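Local coordinates for protein beta-1,3-xylanase (Alcaligenes sp., PDB 2COV) that binds beta-1,3-xylan as the family 31 carbohydrate-binding module of a xylanase, and probably holds the enzyme on its substrate, at residues F15-D20 against I88-Q93; L41-L46 against K68-V73. All blocks are in the same frame, centred on the assembly; numbering follows the deposited sequence.

Overall arrangement
The module is an all-beta fold, with contact 1 at one end and contact 2 nearer the middle. Contact 1 packs strand 13-19 against the end of strand 80-89 and the following loop. Its centre lies about 12 Å from the centre of the chain, but its heart is buried and aromatic. The centre of contact 2 lies about 7 Å from the chain centre, and its 41-44 turn sits against strand 66-75. One leucine pair there is buried, while much of the remainder is polar and water-bridged, and Asp43 and Lys68 lie against other subunits. Strands 66-75 and 80-89 are neighbours in the sheet, so the contacts meet: Ile88 CG1 packs on Leu69 CD2 at 3.7 Å.

Contact 1 (F15-D20 against I88-Q93); sequences FNYVSD and ITFTTQ
Phe15 is sandwiched between Ile88 and Gln93 where strand 13-19 of this all-beta module meets the chain leaving strand 80-89. The Gln93 amide stacks on one face of the ring, its plane only 7° from the ring plane. Ile88 CD1 makes a CH-pi contact with the opposite face, 4.3 Å from the ring centroid. Phe90 CD1 adds apolar contact at Phe15 CE2. The Gln93 amide is fixed at both ends: Gln93 NE2 donates to Phe15 O at 3.0 Å, and OE1 accepts from Asn8 ND2. With the Phe15 ring cut back to an alanine, the Gln93 amide would probably lose its stacking surface and a gap would open beside Ile88 and Phe90. The backbones are joined next to this sandwich by Tyr17 N, which donates to Gln93 O at 2.8 Å in a nearly straight bond. Tyr17 CG stands anti to the backbone N (chi1 168°), and its ring runs alongside Thr92, whose CG2 touches one face. Farther out, Val18 and Ser19 form a classic beta bulge opposite Glu22. Past the bulge, Asp20 OD1 accepts from Tyr17 OH at 2.6 Å, met on the anti side but 35° out of the carboxylate plane.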
loop_
_atom_site.group_PDB
_atom_site.type_symbol
_atom_site.label_atom_id
_atom_site.label_comp_id
_atom_site.label_asym_id
_atom_site.label_seq_id
_atom_site.Cartn_x
_atom_site.Cartn_y
_atom_site.Cartn_z
ATOM N N PHE A 15 -8.820 -22.121 -3.276
ATOM C CA PHE A 15 -8.348 -22.832 -2.082
ATOM C C PHE A 15 -8.829 -24.248 -2.046
ATOM O O PHE A 15 -9.827 -24.609 -2.661
ATOM C CB PHE A 15 -8.742 -22.118 -0.802
ATOM C CG PHE A 15 -10.203 -22.208 -0.521
ATOM C CD1 PHE A 15 -11.093 -21.321 -1.054
ATOM C CD2 PHE A 15 -10.714 -23.247 0.286
ATOM C CE1 PHE A 15 -12.470 -21.428 -0.807
ATOM C CE2 PHE A 15 -12.085 -23.359 0.507
ATOM C CZ PHE A 15 -12.969 -22.432 0.028
ATOM N N ASN A 16 -8.059 -25.081 -1.317
ATOM C CA ASN A 16 -8.435 -26.403 -0.941
ATOM C C ASN A 16 -8.591 -26.541 0.550
ATOM O O ASN A 16 -7.792 -26.019 1.341
ATOM C CB ASN A 16 -7.330 -27.413 -1.319
ATOM C CG ASN A 16 -7.083 -27.500 -2.803
ATOM O OD1 ASN A 16 -8.022 -27.696 -3.585
ATOM N ND2 ASN A 16 -5.813 -27.403 -3.204
ATOM N N TYR A 17 -9.623 -27.267 0.967
ATOM C CA TYR A 17 -9.665 -27.800 2.306
ATOM C C TYR A 17 -8.548 -28.871 2.489
ATOM O O TYR A 17 -8.428 -29.746 1.668
ATOM C CB TYR A 17 -11.057 -28.394 2.544
ATOM C CG TYR A 17 -11.211 -29.255 3.771
ATOM C CD1 TYR A 17 -10.963 -30.634 3.738
ATOM C CD2 TYR A 17 -11.653 -28.719 4.961
ATOM C CE1 TYR A 17 -11.153 -31.421 4.875
ATOM C CE2 TYR A 17 -11.858 -29.524 6.088
ATOM C CZ TYR A 17 -11.596 -30.819 6.024
ATOM O OH TYR A 17 -11.814 -31.664 7.145
ATOM N N VAL A 18 -7.802 -28.732 3.553
ATOM C CA VAL A 18 -6.749 -29.724 3.916
ATOM C C VAL A 18 -7.252 -30.524 5.102
ATOM O O VAL A 18 -7.242 -31.762 5.062
ATOM C CB VAL A 18 -5.405 -29.049 4.196
ATOM C CG1 VAL A 18 -4.356 -30.062 4.620
ATOM C CG2 VAL A 18 -4.900 -28.280 2.966
ATOM N N SER A 19 -7.660 -29.804 6.148
ATOM C CA SER A 19 -8.310 -30.451 7.299
ATOM C C SER A 19 -9.163 -29.398 7.937
ATOM O O SER A 19 -9.167 -28.258 7.502
ATOM C CB SER A 19 -7.272 -30.969 8.263
ATOM O OG SER A 19 -6.602 -29.910 8.915
ATOM N N ASP A 20 -9.857 -29.743 9.007
ATOM C CA ASP A 20 -10.744 -28.797 9.622
ATOM C C ASP A 20 -9.997 -27.566 10.143
ATOM O O ASP A 20 -10.663 -26.532 10.288
ATOM C CB ASP A 20 -11.444 -29.439 10.823
ATOM C CG ASP A 20 -12.599 -30.313 10.446
ATOM O OD1 ASP A 20 -12.883 -30.553 9.224
ATOM O OD2 ASP A 20 -13.258 -30.756 11.446
ATOM N N ILE A 88 -13.194 -15.139 0.331
ATOM C CA ILE A 88 -13.800 -16.468 0.317
ATOM C C ILE A 88 -14.334 -16.825 1.715
ATOM O O ILE A 88 -13.980 -16.204 2.711
ATOM C CB ILE A 88 -12.828 -17.599 -0.210
ATOM C CG1 ILE A 88 -11.613 -17.772 0.688
ATOM C CG2 ILE A 88 -12.410 -17.292 -1.617
ATOM C CD1 ILE A 88 -11.808 -18.693 1.938
ATOM N N THR A 89 -15.216 -17.790 1.712
ATOM C CA THR A 89 -15.597 -18.508 2.936
ATOM C C THR A 89 -14.959 -19.889 2.952
ATOM O O THR A 89 -15.029 -20.591 1.964
ATOM C CB THR A 89 -17.117 -18.602 3.016
ATOM O OG1 THR A 89 -17.691 -17.285 3.025
ATOM C CG2 THR A 89 -17.573 -19.380 4.282
ATOM N N PHE A 90 -14.314 -20.233 4.038
ATOM C CA PHE A 90 -13.632 -21.506 4.107
ATOM C C PHE A 90 -14.609 -22.665 4.283
ATOM O O PHE A 90 -15.399 -22.661 5.240
ATOM C CB PHE A 90 -12.606 -21.496 5.229
ATOM C CG PHE A 90 -11.824 -22.766 5.406
ATOM C CD1 PHE A 90 -11.434 -23.500 4.343
ATOM C CD2 PHE A 90 -11.495 -23.193 6.669
ATOM C CE1 PHE A 90 -10.709 -24.654 4.504
ATOM C CE2 PHE A 90 -10.758 -24.324 6.856
ATOM C CZ PHE A 90 -10.379 -25.075 5.779
ATOM N N THR A 91 -14.628 -23.556 3.303
ATOM C CA THR A 91 -15.496 -24.718 3.263
ATOM C C THR A 91 -14.645 -25.957 2.988
ATOM O O THR A 91 -13.451 -25.851 2.792
ATOM C CB THR A 91 -16.484 -24.633 2.068
ATOM O OG1 THR A 91 -15.724 -24.634 0.821
ATOM C CG2 THR A 91 -17.303 -23.317 2.078
ATOM N N THR A 92 -15.329 -27.111 2.894
ATOM C CA THR A 92 -14.678 -28.377 2.684
ATOM C C THR A 92 -14.365 -28.697 1.206
ATOM O O THR A 92 -13.952 -29.817 0.912
ATOM C CB THR A 92 -15.474 -29.510 3.303
ATOM O OG1 THR A 92 -16.757 -29.440 2.679
ATOM C CG2 THR A 92 -15.531 -29.342 4.820
ATOM N N GLN A 93 -14.417 -27.701 0.283
ATOM C CA GLN A 93 -14.114 -28.025 -1.128
ATOM C C GLN A 93 -12.670 -28.463 -1.317
ATOM O O GLN A 93 -11.803 -27.916 -0.686
ATOM C CB GLN A 93 -14.365 -26.811 -2.027
ATOM C CG GLN A 93 -13.442 -25.627 -1.807
ATOM C CD GLN A 93 -13.680 -24.476 -2.801
ATOM O OE1 GLN A 93 -14.830 -24.099 -3.069
ATOM N NE2 GLN A 93 -12.623 -23.916 -3.314
#

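Contact 2 (L41-L46 against K68-V73); sequences LNDYCL and KLTFKV
Leu41 and Leu69 face each other as an antiparallel, non-hydrogen-bonded pair, where a hairpin turn lies beside strand 66-75. Their side chains form the tightly packed, apolar part of the contact. Leu41 CD1 meets Leu69 CD2 at 3.7 Å as the two chains cross at a slant. Phe59 packs on Leu41.

The turn is a type I' beta turn from Leu41 to Tyr44, and it links strands 37-41 and 44-51. Asn42 grips Lys68 through two bonds. Asn42 N donates to Lys68 O at 2.8 Å. Asn42 OD1 accepts from Lys68 N at 2.9 Å, with a C=O...N angle of 166°. The Asn42 side chain thus takes the place of a backbone carbonyl just where the chain turns away.

The other side is polar and looser. The Lys68 chain is fully extended, with CG anti to the backbone N (chi1 177°). This carries Lys68 NZ to the syn lone pair of Asp43 OD2, where a 2.8 Å salt bridge forms. Two waters fill in between the turn and the strand. One accepts from Asp43 N and donates to Lys68 O and Thr70 OG1; the second donates to Asp43 OD2 and Thr70 OG1. With both waters donating to it, Thr70 OG1 probably gives its own proton to Asp85 OD1, its hydrogen-bond partner on strand 80-89. Cys45, in a disulfide with Cys40 across the hairpin, has its SG 3.9 Å from Lys72 CE.

Asp43 also packs on Asp43 of a second and of a third subunit, and Lys68 packs on Asp43 of the third. The Lys68 salt bridge probably offsets some of the negative charge gathered there, and would tend to keep the Asp43 carboxylate ionised.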
loop_
_atom_site.group_PDB
_atom_site.type_symbol
_atom_site.label_atom_id
_atom_site.label_comp_id
_atom_site.label_asym_id
_atom_site.label_seq_id
_atom_site.Cartn_x
_atom_site.Cartn_y
_atom_site.Cartn_z
ATOM N N LEU A 41 -3.173 -15.195 3.579
ATOM C CA LEU A 41 -4.529 -15.351 4.133
ATOM C C LEU A 41 -4.687 -14.223 5.143
ATOM O O LEU A 41 -3.919 -14.127 6.105
ATOM C CB LEU A 41 -4.640 -16.707 4.877
ATOM C CG LEU A 41 -6.028 -17.088 5.292
ATOM C CD1 LEU A 41 -6.820 -17.533 4.108
ATOM C CD2 LEU A 41 -6.036 -18.202 6.388
ATOM N N ASN A 42 -5.672 -13.374 4.921
ATOM C CA ASN A 42 -5.855 -12.220 5.759
ATOM C C ASN A 42 -4.585 -11.404 5.956
ATOM O O ASN A 42 -4.292 -10.852 7.055
ATOM C CB ASN A 42 -6.470 -12.561 7.142
ATOM C CG ASN A 42 -7.919 -12.923 7.096
ATOM O OD1 ASN A 42 -8.584 -12.811 6.041
ATOM N ND2 ASN A 42 -8.452 -13.382 8.207
ATOM N N ASP A 43 -3.830 -11.238 4.867
ATOM C CA ASP A 43 -2.622 -10.425 4.850
ATOM C C ASP A 43 -1.452 -10.976 5.674
ATOM O O ASP A 43 -0.477 -10.283 5.936
ATOM C CB ASP A 43 -2.867 -8.922 5.242
ATOM C CG ASP A 43 -4.107 -8.363 4.627
ATOM O OD1 ASP A 43 -5.105 -8.031 5.363
ATOM O OD2 ASP A 43 -4.130 -8.293 3.377
ATOM N N TYR A 44 -1.548 -12.247 6.078
ATOM C CA TYR A 44 -0.413 -13.015 6.630
ATOM C C TYR A 44 0.170 -13.769 5.432
ATOM O O TYR A 44 -0.534 -14.586 4.861
ATOM C CB TYR A 44 -0.909 -13.962 7.708
ATOM C CG TYR A 44 0.176 -14.838 8.245
ATOM C CD1 TYR A 44 0.967 -14.415 9.277
ATOM C CD2 TYR A 44 0.387 -16.096 7.728
ATOM C CE1 TYR A 44 1.967 -15.246 9.760
ATOM C CE2 TYR A 44 1.413 -16.905 8.248
ATOM C CZ TYR A 44 2.205 -16.455 9.220
ATOM O OH TYR A 44 3.207 -17.268 9.740
ATOM N N CYS A 45 1.370 -13.373 5.052
ATOM C CA CYS A 45 1.953 -13.809 3.761
ATOM C C CYS A 45 3.134 -14.709 3.940
ATOM O O CYS A 45 3.989 -14.462 4.777
ATOM C CB CYS A 45 2.409 -12.586 2.976
ATOM S SG CYS A 45 1.010 -11.452 2.493
ATOM N N LEU A 46 3.193 -15.734 3.070
ATOM C CA LEU A 46 4.304 -16.695 2.994
ATOM C C LEU A 46 4.709 -16.892 1.606
ATOM O O LEU A 46 3.915 -16.863 0.723
ATOM C CB LEU A 46 3.860 -18.039 3.585
ATOM C CG LEU A 46 3.361 -18.082 4.991
ATOM C CD1 LEU A 46 2.654 -19.411 5.370
ATOM C CD2 LEU A 46 4.603 -17.889 5.868
ATOM N N LYS A 68 -9.698 -13.106 3.421
ATOM C CA LYS A 68 -9.150 -12.486 2.202
ATOM C C LYS A 68 -7.973 -13.339 1.728
ATOM O O LYS A 68 -6.991 -13.564 2.488
ATOM C CB LYS A 68 -8.682 -11.102 2.499
ATOM C CG LYS A 68 -8.028 -10.365 1.324
ATOM C CD LYS A 68 -7.356 -9.044 1.862
ATOM C CE LYS A 68 -6.574 -8.267 0.874
ATOM N NZ LYS A 68 -5.982 -7.102 1.656
ATOM N N LEU A 69 -8.060 -13.806 0.497
ATOM C CA LEU A 69 -6.878 -14.442 -0.137
ATOM C C LEU A 69 -6.102 -13.403 -0.882
ATOM O O LEU A 69 -6.698 -12.550 -1.567
ATOM C CB LEU A 69 -7.361 -15.508 -1.144
ATOM C CG LEU A 69 -8.395 -16.549 -0.682
ATOM C CD1 LEU A 69 -8.603 -17.614 -1.777
ATOM C CD2 LEU A 69 -7.984 -17.147 0.652
ATOM N N THR A 70 -4.781 -13.500 -0.873
ATOM C CA THR A 70 -3.963 -12.642 -1.740
ATOM C C THR A 70 -2.860 -13.489 -2.352
ATOM O O THR A 70 -2.299 -14.381 -1.745
ATOM C CB THR A 70 -3.264 -11.528 -0.933
ATOM O OG1 THR A 70 -4.263 -10.762 -0.237
ATOM C CG2 THR A 70 -2.423 -10.584 -1.754
ATOM N N PHE A 71 -2.610 -13.161 -3.629
ATOM C CA PHE A 71 -1.473 -13.717 -4.338
ATOM C C PHE A 71 -0.695 -12.566 -4.909
ATOM O O PHE A 71 -1.256 -11.678 -5.577
ATOM C CB PHE A 71 -1.909 -14.626 -5.483
ATOM C CG PHE A 71 -0.771 -15.285 -6.220
ATOM C CD1 PHE A 71 0.128 -16.071 -5.538
ATOM C CD2 PHE A 71 -0.535 -15.114 -7.549
ATOM C CE1 PHE A 71 1.227 -16.653 -6.151
ATOM C CE2 PHE A 71 0.520 -15.719 -8.207
ATOM C CZ PHE A 71 1.389 -16.453 -7.510
ATOM N N LYS A 72 0.580 -12.525 -4.559
ATOM C CA LYS A 72 1.520 -11.531 -5.045
ATOM C C LYS A 72 2.616 -12.207 -5.837
ATOM O O LYS A 72 3.168 -13.187 -5.388
ATOM C CB LYS A 72 2.186 -10.757 -3.889
ATOM C CG LYS A 72 1.311 -10.329 -2.778
ATOM C CD LYS A 72 2.016 -9.472 -1.770
ATOM C CE LYS A 72 1.132 -9.073 -0.609
ATOM N NZ LYS A 72 1.843 -8.251 0.395
ATOM N N VAL A 73 2.920 -11.687 -7.012
ATOM C CA VAL A 73 3.875 -12.352 -7.852
ATOM C C VAL A 73 4.757 -11.416 -8.616
ATOM O O VAL A 73 4.283 -10.420 -9.181
ATOM C CB VAL A 73 3.150 -13.374 -8.778
ATOM C CG1 VAL A 73 2.195 -12.727 -9.810
ATOM C CG2 VAL A 73 4.164 -14.285 -9.482
HETATM O O HOH W 1 -4.685 -11.957 2.240
HETATM O O HOH W 2 -2.470 -9.093 1.519
#